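PDB 3K2G: resiniferatoxin-binding, phosphotriesterase-related protein from Rhodobacter sphaeroides 2.4.1, which binds two zinc ions in a TIM barrel of the phosphotriesterase family and probably acts as a metal-dependent hydrolase, perhaps on phosphoric esters. Local coordinates for residues 31-36 with 346-351; 203-208 with 350-355; 96-101 with 321-326. All blocks are in the same frame, centred on the assembly; numbering follows the deposited sequence.

In the fold
Contacts 1 and 2 are buried and both use the end of helix 337-352, sharing Arg350 and Val351. They touch each other through Met33, His34, Met207 and Phe352. Contact 1 joins the helix to strand 31-32 and the zinc-binding turn that follows. Contact 2 joins it to the start of strand 206-208, elsewhere round the barrel. Contact 3 lies at the surface, with its centre about 13 Å from that of contact 1 and 23 Å from that of contact 2. It pairs the end of helix 85-97 with helix 321-332. All three are apolar across their segments. Metal ligation marks contact 1, and a charged subunit boundary marks contact 3.

Contact 1 of 3, residues 31-36 with 346-351; sequences TLMHEH and TNPRRV. With ZN (zinc ion), chain I.
Met33, a selenomethionine, packs against Pro348 and Val351; it and Pro348 bury similar areas. Its chain bends at chi2 (-62°) and chi3 (-52°), which turns the end onto the helix. Met33 SE lies 3.9 Å from Pro348 CB. Met33 CE meets the fork of Val351 tip to tip, 3.9 Å from CG1 and 4.1 Å from CG2. Thr31 adds its CB, 4.0 Å from Pro348 CB, while its OG1 is bonded to the carbonyl of Gly29. The touching residues are all buried, and the atoms that meet are carbon and selenium. The other side of the helix is looser: Arg349 points away from the strand, and both it and Thr346 are partly exposed. Past Met33 the chain runs on from the packing, and His34 and His36 turn to the metal. NE2 of His34 and of His36 each bind the zinc ion at 2.2 Å; a water is a further ligand, with Glu177 and Asp304. Within the helix, Arg350 NH1 bonds Asn347 OD1 at 2.8 Å. Met33 lies between the helix and strands 102-105 and 258-261, touching Val104 and Glu260. The helix itself meets strand 258-261 through Val351 and Arg350 on Phe258.

Contact 2 of 3, residues 203-208 with 350-355; sequences GLPLMV and RVFDAS
Pro205 and Phe352 cross at about a right angle. The ring carbon Pro205 CG comes 3.6 Å from Phe352 CD1, in an oblique approach to the aromatic ring. Phe352 has CG anti to its own carbonyl carbon (chi1 -63°), which brings the ring back beside the proline. Val351 meets the neighbouring corner of the proline, at CB. Val351 CG1 lies 3.9 Å from Pro205 CB, and the same methyl sits 4.3 Å above one face of the Phe352 ring, toward the rim. The proline ring also reaches the backbone: Pro205 CG is 3.4 Å from Val351 O, which accepts a hydrogen bond from His233 ND1. The contact has no hydrogen bond of its own. After the helix ends, the chain folds into an Asx turn. Asp353 OD1 takes Ser355 N at 2.7 Å, nearly along its C-O axis, and also Ser355 OG. Asp353 OD2 bonds Ser25 OG. Pro205 directly precedes strand 206-208, and His233 directly precedes strand 234-236. The end of helix 337-352 thus packs at the N-terminal ends of the strands. In a TIM barrel this is the end away from the active site, as expected with the zinc ligands near the C-terminal ends.

Contact 3 of 3, residues 96-101 with 321-326; sequences AAVGGR and FVTKHF
Val98 and Thr323 meet here with no flat group between them; Phe321, His325 and Arg101 lie nearby. One face of the Phe321 ring carries His325 CB, 3.7 Å above the plane and offset toward the rim. One face of the His325 ring carries Lys324 CG in the same offset way, at 3.8 Å. At the guanidinium of Arg101, Gly99 O lies in the plane, at the edge. These are neighbours within each segment, so the contact between the segments depends on aliphatic groups. Val98 CG2 is 3.8 Å from Thr323 CG2, and the two side chains slide past each other in opposite directions. Thr323 has CG2 anti to its backbone N (chi1 -56°), which directs the methyl rather than the hydroxyl at the valine. Thr323 CG2 also lies 3.8 Å from Val98 O. Farther out, Val98 CG1 is a looser 4.4 Å from Lys324 CE. Helix 85-97 ends in a Schellman motif, with Gly99 at positive phi (100°). Gly99 N bonds Ala96 O at 3.0 Å, and Gly100 N bonds the carbonyl O of the residue just before Ala96. Helix 321-332 opens with a wider pi-type turn, where Phe321 O accepts from both His325 N and Phe326 N. Thr323 also touches His30, in the loop before strand 31-32. The polar ends look elsewhere. Lys324 NZ forms a salt bridge with Glu68 of the second subunit, and His325 NE2 bonds the same carboxylate oxygen. Within the chain the contact is thus a small van der Waals joint at the barrel surface, with no hydrogen bond to fix it. Its charged chemistry belongs to the subunit interface, where two positive or polar donors would stabilise the Glu68 carboxylate.

Contact 1 of 3, residues 31-36 with 346-351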
loop_
_atom_site.group_PDB
_atom_site.type_symbol
_atom_site.label_atom_id
_atom_site.label_comp_id
_atom_site.label_asym_id
_atom_site.label_seq_id
_atom_site.Cartn_x
_atom_site.Cartn_y
_atom_site.Cartn_z
ATOM N N THR B 31 -20.050 -23.897 15.014
ATOM C CA THR B 31 -21.169 -23.457 14.193
ATOM C C THR B 31 -20.887 -22.701 12.898
ATOM O O THR B 31 -19.901 -21.978 12.784
ATOM C CB THR B 31 -22.089 -22.550 15.055
ATOM O OG1 THR B 31 -22.511 -23.268 16.222
ATOM C CG2 THR B 31 -23.302 -22.076 14.265
ATOM N N LEU B 32 -21.791 -22.877 11.932
ATOM C CA LEU B 32 -21.737 -22.166 10.664
ATOM C C LEU B 32 -22.887 -21.163 10.785
ATOM O O LEU B 32 -24.061 -21.541 10.797
ATOM C CB LEU B 32 -21.975 -23.115 9.479
ATOM C CG LEU B 32 -20.843 -24.058 9.065
ATOM C CD1 LEU B 32 -21.325 -24.984 7.944
ATOM C CD2 LEU B 32 -19.653 -23.239 8.589
HETATM N N MSE B 33 -22.532 -19.885 10.893
HETATM C CA MSE B 33 -23.496 -18.805 11.056
HETATM C C MSE B 33 -24.364 -18.448 9.858
HETATM O O MSE B 33 -25.375 -17.758 10.010
HETATM C CB MSE B 33 -22.769 -17.532 11.496
HETATM C CG MSE B 33 -22.349 -17.512 12.964
HETATM SE SE MSE B 33 -23.790 -17.616 14.193
HETATM C CE MSE B 33 -24.846 -16.172 13.481
ATOM N N HIS B 34 -23.996 -18.908 8.672
ATOM C CA HIS B 34 -24.777 -18.524 7.511
ATOM C C HIS B 34 -24.743 -19.546 6.382
ATOM O O HIS B 34 -23.825 -19.550 5.559
ATOM C CB HIS B 34 -24.267 -17.162 7.030
ATOM C CG HIS B 34 -25.117 -16.521 5.983
ATOM N ND1 HIS B 34 -25.585 -15.231 6.101
ATOM C CD2 HIS B 34 -25.544 -16.969 4.778
ATOM C CE1 HIS B 34 -26.264 -14.910 5.014
ATOM N NE2 HIS B 34 -26.253 -15.946 4.196
ATOM N N GLU B 35 -25.760 -20.397 6.345
ATOM C CA GLU B 35 -25.861 -21.429 5.315
ATOM C C GLU B 35 -27.315 -21.628 4.913
ATOM O O GLU B 35 -28.222 -21.451 5.729
ATOM C CB GLU B 35 -25.339 -22.769 5.837
ATOM C CG GLU B 35 -23.944 -22.753 6.426
ATOM C CD GLU B 35 -22.869 -22.426 5.403
ATOM O OE1 GLU B 35 -23.061 -22.737 4.208
ATOM O OE2 GLU B 35 -21.822 -21.869 5.802
ATOM N N HIS B 36 -27.540 -21.990 3.653
ATOM C CA HIS B 36 -28.893 -22.260 3.196
ATOM C C HIS B 36 -28.937 -23.761 2.971
ATOM O O HIS B 36 -28.095 -24.307 2.253
ATOM C CB HIS B 36 -29.182 -21.510 1.901
ATOM C CG HIS B 36 -29.131 -20.026 2.053
ATOM N ND1 HIS B 36 -30.174 -19.296 2.577
ATOM C CD2 HIS B 36 -28.134 -19.141 1.811
ATOM C CE1 HIS B 36 -29.824 -18.026 2.655
ATOM N NE2 HIS B 36 -28.591 -17.906 2.197
ATOM N N THR B 346 -16.899 -19.541 20.132
ATOM C CA THR B 346 -17.129 -18.387 20.989
ATOM C C THR B 346 -17.885 -17.247 20.305
ATOM O O THR B 346 -18.868 -16.746 20.850
ATOM C CB THR B 346 -15.802 -17.845 21.565
ATOM O OG1 THR B 346 -14.993 -18.941 22.016
ATOM C CG2 THR B 346 -16.083 -16.932 22.758
ATOM N N ASN B 347 -17.453 -16.839 19.116
ATOM C CA ASN B 347 -18.142 -15.746 18.446
ATOM C C ASN B 347 -19.585 -16.088 18.095
ATOM O O ASN B 347 -20.477 -15.274 18.314
ATOM C CB ASN B 347 -17.364 -15.284 17.215
ATOM C CG ASN B 347 -16.115 -14.500 17.590
ATOM O OD1 ASN B 347 -15.884 -14.214 18.767
ATOM N ND2 ASN B 347 -15.316 -14.143 16.596
ATOM N N PRO B 348 -19.836 -17.284 17.536
ATOM C CA PRO B 348 -21.230 -17.616 17.218
ATOM C C PRO B 348 -22.096 -17.522 18.480
ATOM O O PRO B 348 -23.217 -17.011 18.447
ATOM C CB PRO B 348 -21.123 -19.038 16.691
ATOM C CG PRO B 348 -19.831 -18.979 15.913
ATOM C CD PRO B 348 -18.913 -18.240 16.893
ATOM N N ARG B 349 -21.568 -18.023 19.593
ATOM C CA ARG B 349 -22.289 -17.968 20.865
ATOM C C ARG B 349 -22.513 -16.499 21.239
ATOM O O ARG B 349 -23.594 -16.122 21.702
ATOM C CB ARG B 349 -21.493 -18.675 21.965
ATOM C CG ARG B 349 -22.268 -18.888 23.266
ATOM C CD ARG B 349 -21.418 -19.585 24.309
ATOM N NE ARG B 349 -22.140 -19.794 25.562
ATOM C CZ ARG B 349 -21.596 -20.312 26.661
ATOM N NH1 ARG B 349 -20.320 -20.676 26.668
ATOM N NH2 ARG B 349 -22.326 -20.464 27.758
ATOM N N ARG B 350 -21.489 -15.672 21.032
ATOM C CA ARG B 350 -21.591 -14.246 21.338
ATOM C C ARG B 350 -22.743 -13.604 20.571
ATOM O O ARG B 350 -23.379 -12.672 21.054
ATOM C CB ARG B 350 -20.289 -13.514 20.985
ATOM C CG ARG B 350 -19.131 -13.793 21.929
ATOM C CD ARG B 350 -17.913 -12.962 21.553
ATOM N NE ARG B 350 -16.931 -12.918 22.635
ATOM C CZ ARG B 350 -15.734 -13.494 22.593
ATOM N NH1 ARG B 350 -15.355 -14.170 21.515
ATOM N NH2 ARG B 350 -14.910 -13.387 23.632
ATOM N N VAL B 351 -23.001 -14.086 19.361
ATOM C CA VAL B 351 -24.087 -13.530 18.572
ATOM C C VAL B 351 -25.424 -13.684 19.296
ATOM O O VAL B 351 -26.246 -12.764 19.311
ATOM C CB VAL B 351 -24.201 -14.230 17.194
ATOM C CG1 VAL B 351 -25.440 -13.725 16.449
ATOM C CG2 VAL B 351 -22.935 -13.969 16.377
HETATM ZN ZN ZN I . -27.299 -16.164 2.229
HETATM O O HOH W 1 -26.999 -14.772 0.878
#

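Contact 2 of 3, residues 203-208 with 350-355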
loop_
_atom_site.group_PDB
_atom_site.type_symbol
_atom_site.label_atom_id
_atom_site.label_comp_id
_atom_site.label_asym_id
_atom_site.label_seq_id
_atom_site.Cartn_x
_atom_site.Cartn_y
_atom_site.Cartn_z
ATOM N N GLY B 203 -35.704 -9.250 21.191
ATOM C CA GLY B 203 -34.401 -9.419 21.809
ATOM C C GLY B 203 -33.554 -10.458 21.088
ATOM O O GLY B 203 -32.532 -10.919 21.609
ATOM N N LEU B 204 -33.979 -10.829 19.883
ATOM C CA LEU B 204 -33.245 -11.812 19.081
ATOM C C LEU B 204 -32.194 -11.130 18.215
ATOM O O LEU B 204 -32.309 -9.937 17.908
ATOM C CB LEU B 204 -34.199 -12.581 18.161
ATOM C CG LEU B 204 -35.111 -13.638 18.781
ATOM C CD1 LEU B 204 -36.034 -14.226 17.704
ATOM C CD2 LEU B 204 -34.255 -14.728 19.418
ATOM N N PRO B 205 -31.150 -11.878 17.809
ATOM C CA PRO B 205 -30.087 -11.320 16.966
ATOM C C PRO B 205 -30.660 -10.857 15.629
ATOM O O PRO B 205 -31.690 -11.357 15.184
ATOM C CB PRO B 205 -29.132 -12.496 16.788
ATOM C CG PRO B 205 -29.330 -13.293 18.035
ATOM C CD PRO B 205 -30.825 -13.257 18.209
ATOM N N LEU B 206 -29.980 -9.907 14.996
ATOM C CA LEU B 206 -30.406 -9.369 13.707
ATOM C C LEU B 206 -29.291 -9.570 12.683
ATOM O O LEU B 206 -28.137 -9.222 12.927
ATOM C CB LEU B 206 -30.733 -7.879 13.841
ATOM C CG LEU B 206 -31.077 -7.114 12.559
ATOM C CD1 LEU B 206 -32.376 -7.655 11.965
ATOM C CD2 LEU B 206 -31.213 -5.627 12.873
HETATM N N MSE B 207 -29.644 -10.139 11.537
HETATM C CA MSE B 207 -28.679 -10.407 10.480
HETATM C C MSE B 207 -29.110 -9.677 9.220
HETATM O O MSE B 207 -30.247 -9.818 8.763
HETATM C CB MSE B 207 -28.596 -11.911 10.223
HETATM C CG MSE B 207 -27.569 -12.323 9.163
HETATM SE SE MSE B 207 -27.469 -14.213 8.982
HETATM C CE MSE B 207 -26.451 -14.611 10.584
ATOM N N VAL B 208 -28.195 -8.896 8.659
ATOM C CA VAL B 208 -28.497 -8.117 7.471
ATOM C C VAL B 208 -27.630 -8.434 6.257
ATOM O O VAL B 208 -26.398 -8.411 6.321
ATOM C CB VAL B 208 -28.374 -6.601 7.771
ATOM C CG1 VAL B 208 -28.787 -5.788 6.556
ATOM C CG2 VAL B 208 -29.249 -6.233 8.963
ATOM N N ARG B 350 -21.489 -15.672 21.032
ATOM C CA ARG B 350 -21.591 -14.246 21.338
ATOM C C ARG B 350 -22.743 -13.604 20.571
ATOM O O ARG B 350 -23.379 -12.672 21.054
ATOM C CB ARG B 350 -20.289 -13.514 20.985
ATOM C CG ARG B 350 -19.131 -13.793 21.929
ATOM C CD ARG B 350 -17.913 -12.962 21.553
ATOM N NE ARG B 350 -16.931 -12.918 22.635
ATOM C CZ ARG B 350 -15.734 -13.494 22.593
ATOM N NH1 ARG B 350 -15.355 -14.170 21.515
ATOM N NH2 ARG B 350 -14.910 -13.387 23.632
ATOM N N VAL B 351 -23.001 -14.086 19.361
ATOM C CA VAL B 351 -24.087 -13.530 18.572
ATOM C C VAL B 351 -25.424 -13.684 19.296
ATOM O O VAL B 351 -26.246 -12.764 19.311
ATOM C CB VAL B 351 -24.201 -14.230 17.194
ATOM C CG1 VAL B 351 -25.440 -13.725 16.449
ATOM C CG2 VAL B 351 -22.935 -13.969 16.377
ATOM N N PHE B 352 -25.615 -14.847 19.908
ATOM C CA PHE B 352 -26.854 -15.178 20.599
ATOM C C PHE B 352 -26.856 -14.933 22.102
ATOM O O PHE B 352 -27.914 -14.954 22.726
ATOM C CB PHE B 352 -27.177 -16.651 20.368
ATOM C CG PHE B 352 -27.417 -17.003 18.932
ATOM C CD1 PHE B 352 -28.673 -16.815 18.362
ATOM C CD2 PHE B 352 -26.400 -17.553 18.156
ATOM C CE1 PHE B 352 -28.917 -17.168 17.039
ATOM C CE2 PHE B 352 -26.631 -17.911 16.826
ATOM C CZ PHE B 352 -27.896 -17.721 16.266
ATOM N N ASP B 353 -25.684 -14.701 22.677
ATOM C CA ASP B 353 -25.580 -14.533 24.122
ATOM C C ASP B 353 -24.787 -13.305 24.542
ATOM O O ASP B 353 -23.563 -13.281 24.424
ATOM C CB ASP B 353 -24.923 -15.782 24.708
ATOM C CG ASP B 353 -25.114 -15.896 26.201
ATOM O OD1 ASP B 353 -25.028 -14.858 26.891
ATOM O OD2 ASP B 353 -25.339 -17.028 26.678
ATOM N N ALA B 354 -25.480 -12.293 25.054
ATOM C CA ALA B 354 -24.815 -11.072 25.485
ATOM C C ALA B 354 -23.973 -11.250 26.751
ATOM O O ALA B 354 -23.165 -10.385 27.077
ATOM C CB ALA B 354 -25.844 -9.967 25.702
ATOM N N SER B 355 -24.148 -12.362 27.465
ATOM C CA SER B 355 -23.383 -12.571 28.696
ATOM C C SER B 355 -21.952 -13.022 28.443
ATOM O O SER B 355 -21.139 -13.062 29.365
ATOM C CB SER B 355 -24.066 -13.601 29.594
ATOM O OG SER B 355 -23.855 -14.911 29.104
#

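Contact 3 of 3, residues 96-101 with 321-326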
loop_
_atom_site.group_PDB
_atom_site.type_symbol
_atom_site.label_atom_id
_atom_site.label_comp_id
_atom_site.label_asym_id
_atom_site.label_seq_id
_atom_site.Cartn_x
_atom_site.Cartn_y
_atom_site.Cartn_z
ATOM N N ALA B 96 -21.008 -32.301 10.234
ATOM C CA ALA B 96 -21.086 -32.982 11.521
ATOM C C ALA B 96 -19.907 -33.948 11.632
ATOM O O ALA B 96 -19.337 -34.131 12.708
ATOM C CB ALA B 96 -22.401 -33.744 11.629
ATOM N N ALA B 97 -19.535 -34.545 10.504
ATOM C CA ALA B 97 -18.431 -35.493 10.476
ATOM C C ALA B 97 -17.112 -34.888 10.951
ATOM O O ALA B 97 -16.241 -35.608 11.433
ATOM C CB ALA B 97 -18.270 -36.062 9.068
ATOM N N VAL B 98 -16.959 -33.572 10.808
ATOM C CA VAL B 98 -15.736 -32.901 11.237
ATOM C C VAL B 98 -15.930 -32.069 12.510
ATOM O O VAL B 98 -15.177 -31.127 12.764
ATOM C CB VAL B 98 -15.160 -31.982 10.121
ATOM C CG1 VAL B 98 -14.715 -32.823 8.929
ATOM C CG2 VAL B 98 -16.198 -30.955 9.692
ATOM N N GLY B 99 -16.939 -32.416 13.306
ATOM C CA GLY B 99 -17.179 -31.699 14.548
ATOM C C GLY B 99 -18.275 -30.647 14.549
ATOM O O GLY B 99 -18.541 -30.036 15.585
ATOM N N GLY B 100 -18.911 -30.422 13.405
ATOM C CA GLY B 100 -19.974 -29.434 13.347
ATOM C C GLY B 100 -21.129 -29.802 14.261
ATOM O O GLY B 100 -21.528 -30.962 14.326
ATOM N N ARG B 101 -21.676 -28.821 14.967
ATOM C CA ARG B 101 -22.781 -29.085 15.878
ATOM C C ARG B 101 -24.023 -28.297 15.494
ATOM O O ARG B 101 -25.140 -28.791 15.621
ATOM C CB ARG B 101 -22.371 -28.719 17.304
ATOM C CG ARG B 101 -20.971 -29.196 17.651
ATOM C CD ARG B 101 -20.443 -28.574 18.937
ATOM N NE ARG B 101 -18.987 -28.434 18.908
ATOM C CZ ARG B 101 -18.261 -27.923 19.898
ATOM N NH1 ARG B 101 -18.851 -27.499 21.009
ATOM N NH2 ARG B 101 -16.944 -27.821 19.773
ATOM N N PHE B 321 -16.095 -27.255 4.345
ATOM C CA PHE B 321 -14.920 -26.583 3.806
ATOM C C PHE B 321 -14.265 -25.602 4.785
ATOM O O PHE B 321 -13.054 -25.624 4.980
ATOM C CB PHE B 321 -15.302 -25.861 2.511
ATOM C CG PHE B 321 -14.136 -25.266 1.783
ATOM C CD1 PHE B 321 -13.292 -26.069 1.019
ATOM C CD2 PHE B 321 -13.870 -23.903 1.871
ATOM C CE1 PHE B 321 -12.200 -25.522 0.352
ATOM C CE2 PHE B 321 -12.781 -23.346 1.211
ATOM C CZ PHE B 321 -11.945 -24.159 0.447
ATOM N N VAL B 322 -15.061 -24.734 5.397
ATOM C CA VAL B 322 -14.507 -23.771 6.339
ATOM C C VAL B 322 -13.702 -24.484 7.419
ATOM O O VAL B 322 -12.555 -24.126 7.692
ATOM C CB VAL B 322 -15.623 -22.929 6.993
ATOM C CG1 VAL B 322 -15.088 -22.193 8.220
ATOM C CG2 VAL B 322 -16.152 -21.921 5.985
ATOM N N THR B 323 -14.306 -25.515 8.003
ATOM C CA THR B 323 -13.677 -26.291 9.069
ATOM C C THR B 323 -12.460 -27.102 8.651
ATOM O O THR B 323 -11.443 -27.109 9.342
ATOM C CB THR B 323 -14.673 -27.289 9.693
ATOM O OG1 THR B 323 -15.824 -26.587 10.171
ATOM C CG2 THR B 323 -14.023 -28.023 10.853
ATOM N N LYS B 324 -12.572 -27.791 7.523
ATOM C CA LYS B 324 -11.496 -28.649 7.051
ATOM C C LYS B 324 -10.377 -27.945 6.292
ATOM O O LYS B 324 -9.213 -28.340 6.377
ATOM C CB LYS B 324 -12.085 -29.754 6.169
ATOM C CG LYS B 324 -11.144 -30.925 5.914
ATOM C CD LYS B 324 -11.627 -31.792 4.754
ATOM C CE LYS B 324 -13.055 -32.272 4.943
ATOM N NZ LYS B 324 -13.474 -33.104 3.782
ATOM N N HIS B 325 -10.712 -26.887 5.566
ATOM C CA HIS B 325 -9.699 -26.221 4.771
ATOM C C HIS B 325 -9.375 -24.771 5.109
ATOM O O HIS B 325 -8.208 -24.388 5.086
ATOM C CB HIS B 325 -10.076 -26.366 3.296
ATOM C CG HIS B 325 -10.165 -27.793 2.843
ATOM N ND1 HIS B 325 -9.052 -28.581 2.638
ATOM C CD2 HIS B 325 -11.233 -28.584 2.587
ATOM C CE1 HIS B 325 -9.429 -29.792 2.272
ATOM N NE2 HIS B 325 -10.748 -29.821 2.234
ATOM N N PHE B 326 -10.375 -23.965 5.440
ATOM C CA PHE B 326 -10.082 -22.576 5.751
ATOM C C PHE B 326 -9.383 -22.385 7.100
ATOM O O PHE B 326 -8.444 -21.596 7.195
ATOM C CB PHE B 326 -11.349 -21.711 5.685
ATOM C CG PHE B 326 -11.066 -20.227 5.714
ATOM C CD1 PHE B 326 -10.281 -19.631 4.728
ATOM C CD2 PHE B 326 -11.573 -19.427 6.735
ATOM C CE1 PHE B 326 -10.004 -18.256 4.765
ATOM C CE2 PHE B 326 -11.303 -18.062 6.782
ATOM C CZ PHE B 326 -10.519 -17.473 5.797
#